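Local coordinates for protein CurH (Lyngbya majuscula, PDB 3KG7) that probably removes water from the beta-hydroxyacyl intermediate of the CurH module during curacin polyketide assembly, as a dehydratase domain with a double hotdog fold, at residues Ser181-Glu186 with Thr209-Asp214; Ala140-Leu145 with Gln173-Glu178; Tyr245-Glu250 with Gln266-Thr271; Ile185-Ala190 with Pro202-Ala207; Trp229-Met234 with Gly276-Phe281. One frame throughout, in Å; residues are numbered along the deposited sequence.

Contact 1 (Ser181-Glu186 with Thr209-Asp214); sequences SLLEIE and TRLTPD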
# COMPACT_ATOMS: atom_id res chain seq x y z
N SER C 181 21.84 14.89 34.89
CA SER C 181 22.80 14.27 33.96
C SER C 181 22.81 14.99 32.62
O SER C 181 21.80 15.56 32.21
CB SER C 181 22.49 12.79 33.76
OG SER C 181 21.32 12.59 32.98
N LEU C 182 23.95 14.96 31.93
CA LEU C 182 24.07 15.58 30.61
C LEU C 182 24.93 14.77 29.63
O LEU C 182 26.04 14.36 29.97
CB LEU C 182 24.61 17.01 30.72
CG LEU C 182 24.67 17.88 29.46
CD1 LEU C 182 23.28 18.39 29.06
CD2 LEU C 182 25.62 19.04 29.66
N LEU C 183 24.40 14.55 28.43
CA LEU C 183 25.13 13.87 27.35
C LEU C 183 25.40 14.80 26.17
O LEU C 183 24.48 15.47 25.69
CB LEU C 183 24.35 12.65 26.85
CG LEU C 183 24.19 11.40 27.73
CD1 LEU C 183 23.13 10.47 27.18
CD2 LEU C 183 25.51 10.67 27.88
N GLU C 184 26.64 14.84 25.71
CA GLU C 184 26.98 15.53 24.47
C GLU C 184 26.94 14.53 23.32
O GLU C 184 27.68 13.55 23.32
CB GLU C 184 28.36 16.20 24.57
CG GLU C 184 28.77 17.00 23.33
CD GLU C 184 30.11 17.71 23.50
OE1 GLU C 184 30.24 18.53 24.45
OE2 GLU C 184 31.02 17.47 22.69
N ILE C 185 26.06 14.79 22.35
CA ILE C 185 25.78 13.83 21.29
C ILE C 185 26.11 14.38 19.90
O ILE C 185 25.76 15.52 19.59
CB ILE C 185 24.31 13.37 21.36
CG1 ILE C 185 24.08 12.57 22.64
CG2 ILE C 185 23.93 12.53 20.15
CD1 ILE C 185 22.64 12.55 23.11
N GLU C 186 26.80 13.57 19.10
CA GLU C 186 27.18 13.90 17.73
C GLU C 186 26.91 12.72 16.80
O GLU C 186 26.66 11.60 17.27
CB GLU C 186 28.67 14.29 17.67
CG GLU C 186 29.65 13.12 17.89
CD GLU C 186 31.09 13.44 17.51
OE1 GLU C 186 31.31 14.30 16.63
OE2 GLU C 186 32.01 12.81 18.08
N THR C 209 18.78 8.58 25.43
CA THR C 209 18.14 7.80 26.47
C THR C 209 19.17 7.06 27.30
O THR C 209 18.81 6.31 28.22
CB THR C 209 17.16 6.79 25.86
OG1 THR C 209 17.89 5.75 25.23
CG2 THR C 209 16.25 7.47 24.84
N ARG C 210 20.44 7.28 27.00
CA ARG C 210 21.53 6.47 27.54
C ARG C 210 22.03 6.85 28.94
O ARG C 210 22.87 6.14 29.50
CB ARG C 210 22.71 6.44 26.56
CG ARG C 210 22.46 5.60 25.33
CD ARG C 210 23.60 5.71 24.34
NE ARG C 210 23.21 5.20 23.02
CZ ARG C 210 23.98 5.22 21.94
NH1 ARG C 210 25.21 5.72 21.98
NH2 ARG C 210 23.52 4.75 20.79
N LEU C 211 21.54 7.96 29.51
CA LEU C 211 22.03 8.40 30.82
C LEU C 211 20.97 9.04 31.72
O LEU C 211 20.11 9.80 31.26
CB LEU C 211 23.24 9.33 30.68
CG LEU C 211 23.97 9.83 31.94
CD1 LEU C 211 24.61 8.70 32.74
CD2 LEU C 211 25.02 10.87 31.58
N THR C 212 21.08 8.73 33.01
CA THR C 212 20.21 9.24 34.05
C THR C 212 21.13 9.51 35.23
O THR C 212 22.14 8.81 35.38
CB THR C 212 19.17 8.17 34.46
OG1 THR C 212 18.87 7.32 33.35
CG2 THR C 212 17.89 8.82 34.94
N PRO C 213 20.81 10.54 36.07
CA PRO C 213 21.55 10.82 37.31
C PRO C 213 21.95 9.57 38.12
O PRO C 213 22.98 9.57 38.80
CB PRO C 213 20.56 11.66 38.12
CG PRO C 213 19.77 12.38 37.09
CD PRO C 213 19.74 11.52 35.85
N ASP C 214 21.13 8.52 38.03
CA ASP C 214 21.29 7.30 38.81
C ASP C 214 21.48 6.06 37.93
O ASP C 214 20.82 5.04 38.14
CB ASP C 214 20.07 7.12 39.71
CG ASP C 214 18.77 6.99 38.92
OD1 ASP C 214 18.44 7.91 38.14
OD2 ASP C 214 18.09 5.96 39.08

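Contact 2 (Ala140-Leu145 with Gln173-Glu178); sequences ALCEQL and QAWIGE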
# COMPACT_ATOMS: atom_id res chain seq x y z
N ALA C 140 28.49 26.70 31.81
CA ALA C 140 28.28 26.68 33.26
C ALA C 140 27.89 25.29 33.79
O ALA C 140 28.33 24.89 34.87
CB ALA C 140 27.24 27.72 33.67
N LEU C 141 27.06 24.58 33.04
CA LEU C 141 26.69 23.21 33.39
C LEU C 141 27.92 22.31 33.49
O LEU C 141 28.06 21.54 34.44
CB LEU C 141 25.71 22.62 32.38
CG LEU C 141 24.23 22.58 32.77
CD1 LEU C 141 23.65 23.99 32.98
CD2 LEU C 141 23.46 21.83 31.71
N CYS C 142 28.80 22.43 32.50
CA CYS C 142 30.03 21.64 32.44
C CYS C 142 31.11 22.18 33.38
O CYS C 142 32.24 21.69 33.37
CB CYS C 142 30.57 21.58 31.01
SG CYS C 142 29.36 21.04 29.79
N GLU C 143 30.76 23.19 34.17
CA GLU C 143 31.67 23.75 35.17
C GLU C 143 31.19 23.43 36.59
O GLU C 143 31.93 23.64 37.56
CB GLU C 143 31.83 25.26 34.96
CG GLU C 143 33.19 25.81 35.40
CD GLU C 143 33.44 27.25 34.96
OE1 GLU C 143 34.12 27.99 35.71
OE2 GLU C 143 32.98 27.64 33.87
N GLN C 144 29.97 22.91 36.71
CA GLN C 144 29.40 22.50 38.00
C GLN C 144 29.19 20.98 38.10
O GLN C 144 28.97 20.43 39.18
CB GLN C 144 28.10 23.26 38.31
CG GLN C 144 26.95 22.97 37.35
CD GLN C 144 25.59 23.26 37.95
OE1 GLN C 144 25.45 24.08 38.86
NE2 GLN C 144 24.57 22.56 37.46
N LEU C 145 29.25 20.31 36.95
CA LEU C 145 29.18 18.86 36.93
C LEU C 145 30.59 18.26 36.94
O LEU C 145 31.58 18.99 37.09
CB LEU C 145 28.35 18.38 35.74
CG LEU C 145 26.88 18.81 35.74
CD1 LEU C 145 26.23 18.50 34.41
CD2 LEU C 145 26.09 18.19 36.90
N GLN C 173 30.62 13.01 24.95
CA GLN C 173 31.00 13.27 26.34
C GLN C 173 29.81 13.12 27.28
O GLN C 173 28.67 13.41 26.90
CB GLN C 173 31.61 14.67 26.46
CG GLN C 173 32.48 14.89 27.70
CD GLN C 173 33.83 14.20 27.61
OE1 GLN C 173 34.40 14.07 26.53
NE2 GLN C 173 34.34 13.75 28.76
N ALA C 174 30.08 12.67 28.50
CA ALA C 174 29.03 12.50 29.50
C ALA C 174 29.38 13.18 30.82
O ALA C 174 30.52 13.12 31.28
CB ALA C 174 28.77 11.02 29.72
N TRP C 175 28.39 13.85 31.42
CA TRP C 175 28.55 14.45 32.74
C TRP C 175 27.47 13.92 33.68
O TRP C 175 26.38 13.55 33.25
CB TRP C 175 28.47 15.97 32.66
CG TRP C 175 29.54 16.63 31.83
CD1 TRP C 175 30.74 17.12 32.28
CD2 TRP C 175 29.49 16.90 30.42
NE1 TRP C 175 31.44 17.66 31.23
CE2 TRP C 175 30.70 17.54 30.08
CE3 TRP C 175 28.55 16.65 29.41
CZ2 TRP C 175 31.00 17.94 28.77
CZ3 TRP C 175 28.85 17.05 28.11
CH2 TRP C 175 30.06 17.69 27.80
N ILE C 176 27.79 13.89 34.98
CA ILE C 176 26.86 13.40 35.99
C ILE C 176 26.88 14.24 37.28
O ILE C 176 27.94 14.63 37.77
CB ILE C 176 27.12 11.89 36.32
CG1 ILE C 176 25.94 11.26 37.07
CG2 ILE C 176 28.44 11.68 37.07
CD1 ILE C 176 24.82 10.83 36.17
N GLY C 177 25.69 14.53 37.79
CA GLY C 177 25.53 15.14 39.10
C GLY C 177 24.73 14.21 39.99
O GLY C 177 24.43 13.08 39.60
N GLU C 178 24.38 14.69 41.19
CA GLU C 178 23.55 13.91 42.09
C GLU C 178 22.09 13.93 41.67
O GLU C 178 21.37 12.93 41.83
CB GLU C 178 23.71 14.39 43.53
CG GLU C 178 25.07 14.07 44.11
CD GLU C 178 25.12 14.26 45.61
OE1 GLU C 178 24.27 15.01 46.14
OE2 GLU C 178 26.01 13.67 46.26

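Contact 3 (Tyr245-Glu250 with Gln266-Thr271); sequences YAYVEE and QLLDET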
# COMPACT_ATOMS: atom_id res chain seq x y z
N TYR C 245 22.76 18.23 22.91
CA TYR C 245 22.83 17.69 24.26
C TYR C 245 21.54 17.00 24.70
O TYR C 245 20.44 17.35 24.25
CB TYR C 245 23.21 18.80 25.25
CG TYR C 245 24.54 19.46 24.96
CD1 TYR C 245 25.72 18.97 25.52
CD2 TYR C 245 24.63 20.58 24.13
CE1 TYR C 245 26.95 19.56 25.26
CE2 TYR C 245 25.85 21.19 23.86
CZ TYR C 245 27.01 20.67 24.43
OH TYR C 245 28.22 21.26 24.17
N ALA C 246 21.68 16.01 25.59
CA ALA C 246 20.54 15.38 26.23
C ALA C 246 20.64 15.65 27.73
O ALA C 246 21.65 15.30 28.35
CB ALA C 246 20.52 13.89 25.95
N TYR C 247 19.60 16.26 28.29
CA TYR C 247 19.62 16.78 29.65
C TYR C 247 18.52 16.14 30.49
O TYR C 247 17.34 16.21 30.14
CB TYR C 247 19.46 18.31 29.58
CG TYR C 247 19.64 19.07 30.87
CD1 TYR C 247 20.73 18.84 31.71
CD2 TYR C 247 18.73 20.07 31.24
CE1 TYR C 247 20.90 19.55 32.89
CE2 TYR C 247 18.90 20.80 32.43
CZ TYR C 247 19.98 20.53 33.24
OH TYR C 247 20.15 21.23 34.41
N VAL C 248 18.90 15.49 31.58
CA VAL C 248 17.93 14.89 32.50
C VAL C 248 17.96 15.65 33.83
O VAL C 248 19.01 15.76 34.46
CB VAL C 248 18.20 13.37 32.72
CG1 VAL C 248 17.15 12.75 33.64
CG2 VAL C 248 18.23 12.64 31.38
N GLU C 249 16.80 16.18 34.23
CA GLU C 249 16.72 17.09 35.38
C GLU C 249 16.45 16.40 36.72
O GLU C 249 16.84 16.93 37.76
CB GLU C 249 15.67 18.18 35.12
CG GLU C 249 16.12 19.22 34.10
CD GLU C 249 14.96 19.98 33.47
OE1 GLU C 249 14.21 20.67 34.19
OE2 GLU C 249 14.80 19.89 32.23
N GLU C 250 15.79 15.25 36.70
CA GLU C 250 15.55 14.48 37.93
C GLU C 250 15.83 12.99 37.76
O GLU C 250 15.70 12.46 36.66
CB GLU C 250 14.16 14.76 38.52
CG GLU C 250 12.99 14.77 37.53
CD GLU C 250 11.67 15.16 38.19
OE1 GLU C 250 11.20 14.40 39.07
OE2 GLU C 250 11.11 16.21 37.83
N GLN C 266 15.49 16.23 28.05
CA GLN C 266 15.40 17.47 27.29
C GLN C 266 16.50 17.51 26.23
O GLN C 266 17.67 17.29 26.53
CB GLN C 266 15.52 18.70 28.19
CG GLN C 266 14.82 18.59 29.55
CD GLN C 266 13.30 18.57 29.47
OE1 GLN C 266 12.63 18.14 30.42
NE2 GLN C 266 12.74 19.03 28.35
N LEU C 267 16.11 17.77 24.99
CA LEU C 267 17.08 17.94 23.91
C LEU C 267 17.45 19.41 23.78
O LEU C 267 16.58 20.26 23.56
CB LEU C 267 16.53 17.39 22.58
CG LEU C 267 16.56 15.87 22.36
CD1 LEU C 267 15.49 15.14 23.16
CD2 LEU C 267 16.42 15.57 20.87
N LEU C 268 18.74 19.70 23.93
CA LEU C 268 19.26 21.07 23.89
C LEU C 268 20.25 21.22 22.74
O LEU C 268 21.11 20.36 22.56
CB LEU C 268 19.96 21.42 25.20
CG LEU C 268 19.24 21.29 26.54
CD1 LEU C 268 20.25 21.04 27.63
CD2 LEU C 268 18.41 22.52 26.86
N ASP C 269 20.14 22.32 21.99
CA ASP C 269 21.06 22.58 20.87
C ASP C 269 22.45 23.06 21.31
O ASP C 269 22.79 23.01 22.51
CB ASP C 269 20.42 23.51 19.81
CG ASP C 269 20.10 24.92 20.34
OD1 ASP C 269 19.15 25.54 19.81
OD2 ASP C 269 20.78 25.42 21.26
N GLU C 270 23.26 23.52 20.35
CA GLU C 270 24.63 23.99 20.58
C GLU C 270 24.72 25.12 21.62
O GLU C 270 25.67 25.16 22.41
CB GLU C 270 25.26 24.46 19.26
CG GLU C 270 26.80 24.56 19.27
CD GLU C 270 27.51 23.25 18.91
OE1 GLU C 270 26.98 22.49 18.07
OE2 GLU C 270 28.61 22.99 19.46
N THR C 271 23.74 26.01 21.60
CA THR C 271 23.69 27.17 22.51
C THR C 271 23.16 26.77 23.89
O THR C 271 23.47 27.43 24.88
CB THR C 271 22.84 28.34 21.92
OG1 THR C 271 23.45 28.82 20.72
CG2 THR C 271 22.74 29.50 22.90

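Contact 4 (Ile185-Ala190 with Pro202-Ala207); sequences IEVPKA and PVLIDA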
# COMPACT_ATOMS: atom_id res chain seq x y z
N ILE C 185 26.06 14.79 22.35
CA ILE C 185 25.78 13.83 21.29
C ILE C 185 26.11 14.38 19.90
O ILE C 185 25.76 15.52 19.59
CB ILE C 185 24.31 13.37 21.36
CG1 ILE C 185 24.08 12.57 22.64
CG2 ILE C 185 23.93 12.53 20.15
CD1 ILE C 185 22.64 12.55 23.11
N GLU C 186 26.80 13.57 19.10
CA GLU C 186 27.18 13.90 17.73
C GLU C 186 26.91 12.72 16.80
O GLU C 186 26.66 11.60 17.27
CB GLU C 186 28.67 14.29 17.67
CG GLU C 186 29.65 13.12 17.89
CD GLU C 186 31.09 13.44 17.51
OE1 GLU C 186 31.31 14.30 16.63
OE2 GLU C 186 32.01 12.81 18.08
N VAL C 187 26.95 12.97 15.49
CA VAL C 187 26.75 11.94 14.47
C VAL C 187 27.99 11.04 14.41
O VAL C 187 29.08 11.51 14.07
CB VAL C 187 26.54 12.57 13.06
CG1 VAL C 187 26.46 11.50 11.97
CG2 VAL C 187 25.30 13.49 13.04
N PRO C 188 27.84 9.73 14.75
CA PRO C 188 29.00 8.84 14.68
C PRO C 188 29.59 8.83 13.27
O PRO C 188 28.85 8.75 12.29
CB PRO C 188 28.42 7.47 15.02
CG PRO C 188 27.20 7.76 15.80
CD PRO C 188 26.64 9.02 15.20
N LYS C 189 30.91 8.93 13.19
CA LYS C 189 31.62 8.99 11.91
C LYS C 189 31.23 7.83 10.98
O LYS C 189 31.07 8.01 9.77
CB LYS C 189 33.13 9.01 12.15
CG LYS C 189 33.98 9.07 10.88
CD LYS C 189 35.35 8.46 11.13
CE LYS C 189 36.10 8.24 9.83
NZ LYS C 189 37.20 7.28 10.02
N ALA C 190 31.06 6.64 11.57
CA ALA C 190 30.66 5.45 10.83
C ALA C 190 29.23 5.54 10.28
O ALA C 190 28.90 4.92 9.27
CB ALA C 190 30.81 4.21 11.70
N PRO C 202 17.21 7.22 14.18
CA PRO C 202 17.04 6.28 15.29
C PRO C 202 18.20 6.28 16.29
O PRO C 202 17.97 6.40 17.49
CB PRO C 202 16.99 4.94 14.57
CG PRO C 202 16.30 5.24 13.28
CD PRO C 202 16.69 6.66 12.92
N VAL C 203 19.43 6.16 15.80
CA VAL C 203 20.61 6.15 16.68
C VAL C 203 20.71 7.40 17.55
O VAL C 203 20.91 7.31 18.77
CB VAL C 203 21.90 5.95 15.87
CG1 VAL C 203 23.13 6.23 16.70
CG2 VAL C 203 21.92 4.54 15.28
N LEU C 204 20.53 8.57 16.94
CA LEU C 204 20.62 9.83 17.66
C LEU C 204 19.54 9.96 18.74
O LEU C 204 19.82 10.46 19.83
CB LEU C 204 20.52 11.01 16.69
CG LEU C 204 21.65 11.16 15.68
CD1 LEU C 204 21.20 12.10 14.54
CD2 LEU C 204 22.91 11.67 16.35
N ILE C 205 18.32 9.54 18.43
CA ILE C 205 17.27 9.58 19.45
C ILE C 205 17.54 8.52 20.51
O ILE C 205 17.26 8.73 21.69
CB ILE C 205 15.80 9.59 18.89
CG1 ILE C 205 14.80 9.91 20.02
CG2 ILE C 205 15.46 8.30 18.14
CD1 ILE C 205 13.37 10.13 19.55
N ASP C 206 18.13 7.39 20.11
CA ASP C 206 18.48 6.38 21.10
C ASP C 206 19.53 6.87 22.07
O ASP C 206 19.45 6.59 23.25
CB ASP C 206 18.95 5.07 20.50
CG ASP C 206 19.02 3.99 21.55
OD1 ASP C 206 17.96 3.68 22.12
OD2 ASP C 206 20.14 3.50 21.83
N ALA C 207 20.52 7.60 21.55
CA ALA C 207 21.59 8.15 22.36
C ALA C 207 21.09 9.04 23.48
O ALA C 207 21.69 9.11 24.55
CB ALA C 207 22.55 8.91 21.49

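Contact 5 (Trp229-Met234 with Gly276-Phe281); sequences WRVKEM and GRINGF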
# COMPACT_ATOMS: atom_id res chain seq x y z
N TRP C 229 9.65 0.34 26.95
CA TRP C 229 8.32 -0.25 26.98
C TRP C 229 7.21 0.72 26.53
O TRP C 229 6.28 0.33 25.82
CB TRP C 229 8.02 -0.82 28.37
CG TRP C 229 6.66 -1.41 28.51
CD1 TRP C 229 6.06 -2.32 27.67
CD2 TRP C 229 5.72 -1.16 29.56
NE1 TRP C 229 4.81 -2.64 28.13
CE2 TRP C 229 4.57 -1.94 29.29
CE3 TRP C 229 5.73 -0.35 30.70
CZ2 TRP C 229 3.44 -1.93 30.13
CZ3 TRP C 229 4.61 -0.34 31.53
CH2 TRP C 229 3.48 -1.13 31.24
N ARG C 230 7.31 1.96 26.98
CA ARG C 230 6.41 3.02 26.51
C ARG C 230 7.00 4.41 26.74
O ARG C 230 7.87 4.59 27.60
CB ARG C 230 5.01 2.89 27.13
CG ARG C 230 4.88 3.29 28.59
CD ARG C 230 3.42 3.23 29.05
NE ARG C 230 3.32 3.10 30.50
CZ ARG C 230 2.19 2.89 31.18
NH1 ARG C 230 1.02 2.79 30.56
NH2 ARG C 230 2.24 2.78 32.50
N VAL C 231 6.52 5.36 25.95
CA VAL C 231 6.90 6.77 26.06
C VAL C 231 5.62 7.59 26.04
O VAL C 231 4.82 7.48 25.11
CB VAL C 231 7.81 7.21 24.88
CG1 VAL C 231 8.11 8.71 24.96
CG2 VAL C 231 9.10 6.41 24.87
N LYS C 232 5.41 8.41 27.06
CA LYS C 232 4.22 9.24 27.16
C LYS C 232 4.14 10.22 25.99
O LYS C 232 3.17 10.20 25.24
CB LYS C 232 4.18 9.97 28.50
CG LYS C 232 3.10 11.05 28.62
CD LYS C 232 1.73 10.49 28.99
CE LYS C 232 0.69 11.61 28.99
NZ LYS C 232 -0.55 11.20 29.69
N GLU C 233 5.16 11.05 25.84
CA GLU C 233 5.19 12.06 24.78
C GLU C 233 6.61 12.28 24.28
O GLU C 233 7.58 12.17 25.04
CB GLU C 233 4.56 13.38 25.25
CG GLU C 233 4.69 14.56 24.28
CD GLU C 233 3.37 15.28 24.01
OE1 GLU C 233 2.30 14.65 24.13
OE2 GLU C 233 3.41 16.49 23.65
N MSE C 234 6.73 12.58 22.99
CA MSE C 234 7.99 12.98 22.40
C MSE C 234 7.73 14.12 21.43
O MSE C 234 6.92 14.00 20.50
CB MSE C 234 8.67 11.80 21.70
CG MSE C 234 10.19 11.88 21.66
SE MSE C 234 10.92 12.74 20.06
CE MSE C 234 12.55 13.55 20.76
N GLY C 276 13.57 19.89 21.67
CA GLY C 276 12.80 18.65 21.71
C GLY C 276 12.83 18.04 23.09
O GLY C 276 13.69 18.39 23.91
N ARG C 277 11.89 17.15 23.37
CA ARG C 277 11.87 16.44 24.65
C ARG C 277 11.21 15.08 24.57
O ARG C 277 10.39 14.83 23.68
CB ARG C 277 11.23 17.29 25.76
CG ARG C 277 9.73 17.53 25.59
CD ARG C 277 9.19 18.38 26.73
NE ARG C 277 9.58 17.83 28.03
CZ ARG C 277 9.56 18.51 29.18
NH1 ARG C 277 9.16 19.78 29.20
NH2 ARG C 277 9.93 17.92 30.31
N ILE C 278 11.61 14.20 25.48
CA ILE C 278 11.03 12.87 25.62
C ILE C 278 10.50 12.76 27.05
O ILE C 278 11.28 12.84 28.01
CB ILE C 278 12.09 11.76 25.36
CG1 ILE C 278 12.76 11.96 24.00
CG2 ILE C 278 11.46 10.36 25.46
CD1 ILE C 278 14.13 11.39 23.90
N ASN C 279 9.19 12.61 27.18
CA ASN C 279 8.54 12.49 28.49
C ASN C 279 8.05 11.08 28.79
O ASN C 279 7.44 10.42 27.95
CB ASN C 279 7.39 13.48 28.65
CG ASN C 279 7.84 14.92 28.55
OD1 ASN C 279 8.58 15.40 29.41
ND2 ASN C 279 7.39 15.61 27.51
N GLY C 280 8.30 10.64 30.02
CA GLY C 280 7.83 9.34 30.48
C GLY C 280 8.47 8.17 29.78
O GLY C 280 7.82 7.14 29.57
N PHE C 281 9.75 8.32 29.41
CA PHE C 281 10.52 7.24 28.79
C PHE C 281 10.66 6.07 29.77
O PHE C 281 11.42 6.14 30.73
CB PHE C 281 11.91 7.73 28.34
CG PHE C 281 12.72 6.68 27.61
CD1 PHE C 281 13.78 6.03 28.25
CD2 PHE C 281 12.43 6.33 26.29
CE1 PHE C 281 14.54 5.05 27.58
CE2 PHE C 281 13.19 5.35 25.62
CZ PHE C 281 14.24 4.72 26.26

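Contact 1 (Ser181-Glu186 with Thr209-Asp214)
Leu183 and Leu211 form the dense part of this contact, where the loop after helix 202-207 runs back along strand 181-186. Their branched ends slant across each other: Leu183 sets both methyls against its partner, with CD1 3.7 Å from Leu211 CB and CD2 3.7 Å from Leu211 CD2. Leu211 turns its CG opposite to its own nitrogen (chi1 -176°), which brings that carbon 3.8 Å from Ser181 CB. Exchanging Leu183 for an alanine would probably leave a gap beside Leu211 and set its branched end free to turn. Toward the partly exposed Pro213 the polar bonding is weak. There Ser181 OG gives a weak hydrogen bond to Leu211 O at 3.5 Å and rests by van der Waals contact on the proline ring. Beyond it, partly exposed Asp214 is salt-bridged to Arg261, while at the other end of the loop the guanidinium of Arg210 leads away from the strand to Leu168 O and Tyr164. A curved antiparallel sheet whose inner side is covered by a central helix and the chain that follows it belongs to the hotdog fold, here its second copy in the domain.

Contact 2 (Ala140-Leu145 with Gln173-Glu178)
A cysteine sulfur-aromatic contact, Cys142 over Trp175, seats the end of helix 138-144 on strand 171-176, near the rim of the second hotdog unit. The sulfur stands 3.8 Å from the centroid of the six-membered ring of Trp175 and only 19° off the ring normal, so it meets the pi face and not the edge. Cys142 SG points away from its own carbonyl carbon (chi1 -53°), which brings it down onto the benzo half of the indole; its nearest ring atom is Trp175 CZ2 at 3.7 Å. The opposite face of the same ring carries the CG methylene of Gln173, leaving the indole sandwiched between sulfur and aliphatic carbon. Leu145 completes the seat nearer the backbone. It crosses the tryptophan at roughly a right angle, with Leu145 CD1 3.8 Å from Trp175 CB, while its other methyl, CD2, lies 3.8 Å from Gly177 N. Gly177 has no side chain, and the methyl can therefore rest directly on the backbone there. Leu141 O accepts from both Gln144 N and Leu145 N, which helps to position Leu145. Beside the indole, neighbouring strand 181-186 adds Leu182 and Glu184. Between the two segments the attraction thus comes from dispersion and the polarisable sulfur over the pi cloud, so the placement of the helix end here depends on complementary shape and apolar burial more than on charge or directed polar bonds.

Contact 3 (Tyr245-Glu250 with Gln266-Thr271)
An antiparallel beta hairpin, strands 243-255 and 260-268, holds this contact, in which Tyr245 pairs with Leu268 and Tyr247 with Gln266. Both are hydrogen-bonded pairs: Tyr245 N reaches Leu268 O at 2.7 Å and Leu268 N returns to Tyr245 O at 2.9 Å, while Tyr247 N to Gln266 O and Gln266 N to Tyr247 O each measure 2.8 Å. Ala246 and Leu267, a non-hydrogen-bonded pair between them, face the other side of the sheet. On the tyrosine side, covered by Ile138 and Leu141 of helix 138-144, packing runs diagonally. Leu268 CD1 leans across to Tyr247 CB and slants toward the base of its ring. Gln266 CG lies 3.5 Å from Tyr247 O, and a bend at the next torsion (chi2 -69°) turns the amide toward Glu249. These two side chains cross at about a right angle, their flat ends 49° apart, and their facing oxygens, both acceptors, make no hydrogen bond. An alanine in place of Gln266 keeps CB beside Tyr247 O, but would probably leave Glu249 without the chain it crosses. Where the paired strands end, Asp269 O lies in the plane of the Tyr245 ring, at its edge, 3.5 Å from Tyr245 CD2.

Contact 4 (Ile185-Ala190 with Pro202-Ala207)
Ile185 offers a forked surface, and the methyl of Ala207 is the bump that fills it. Ala207 CB sits 4.0 Å from Ile185 CD1 and 4.1 Å from Ile185 CG2, tucked between the two arms. The fork opens this way because CG1 of Ile185 lies anti to the carbonyl carbon (chi1 -66°) and the chain continues extended, bringing CD1 toward the helix, as far as Ala207 O at 3.8 Å. One turn earlier on helix 202-207, Leu204 is the larger knob. Although its side chain leaves the helix obliquely to the strand, its end swings in, and Leu204 CD2 settles into the shallow hollow where strand 181-186 gives way to loop: its floor is Ile185 CG2 at 4.0 Å and Glu186 O at 3.9 Å, and Val187 borders it more loosely. Farther along, the fit thins to a single touch, Pro188 CG against Val203 CG1 at 4.4 Å. Val203, Leu204 and Ala207 thus form the side of the helix turned to strand 181-186 and the loop after it, while Pro202 and Ile205 pack on helix 52-62. Phe244 of the adjoining strand supports both Ile185 and Leu204. A helix nested along a curved antiparallel sheet, like the sausage in its bun, is the defining feature of the hotdog fold.

Contact 5 (Trp229-Met234 with Gly276-Phe281)
Ile278 is flanked by two side chains of the facing strand, Met234 and Val231. Met234, present as selenomethionine, lays CG 3.5 Å from Ile278 CG1, and bends in its outer torsions bring CE back over the same carbon; Val231 CG1 meets Ile278 CG2 at 3.8 Å. The second valine methyl, CG2, turns the other way and comes 3.6 Å from Phe281 CD2, so one branched residue serves both neighbours. These apolar positions are set by the backbone pairing next to them. Glu233 and Asn279 are an antiparallel hydrogen-bonded pair, Asn279 N to Glu233 O at 2.7 Å and Glu233 N to Asn279 O at 3.2 Å. Lys232 shares Asn279 as its opposite, a classic beta bulge at the place where the chain turns a corner. The second strand turns at Gly280, which, with a positive phi of 67° that favours glycine, forms with Phe281 a G1 beta bulge opposite Tyr263. One shell farther out, Asp264 OD1 accepts from Gly280 N, and the Tyr263 ring meets that of Phe281 edge-to-face. Strands 225-236 and 274-286 thus lie side by side, with strand 66-73 bordering the former and strand 260-268 the latter, while helix 52-62 covers the apolar side, Ile55 and Leu59 on Met234 and Val52 on Phe281.

In the fold
Strand 181-186 connects most of the set: contacts 1 and 4 share Ile185 and Glu186, and the strand bonds on one side to strand 171-176 of contact 2 and on the other to strand 243-255 of contact 3. Centres of contacts 1 and 3 lie about 9 Å apart, those of 1 and 2 about 10 Å. Contact 3 is nested within the loop closed by contact 5, joined through Leu267 N and Gly276 O, 2.7 Å apart. Contacts 4 and 5, about 18 Å between centres and on opposite sides of the chain's centre, still touch through Ile205 and Met234. In dehydratases of this fold the active site generally lies between the two hotdog units; contact 2 is the most peripheral.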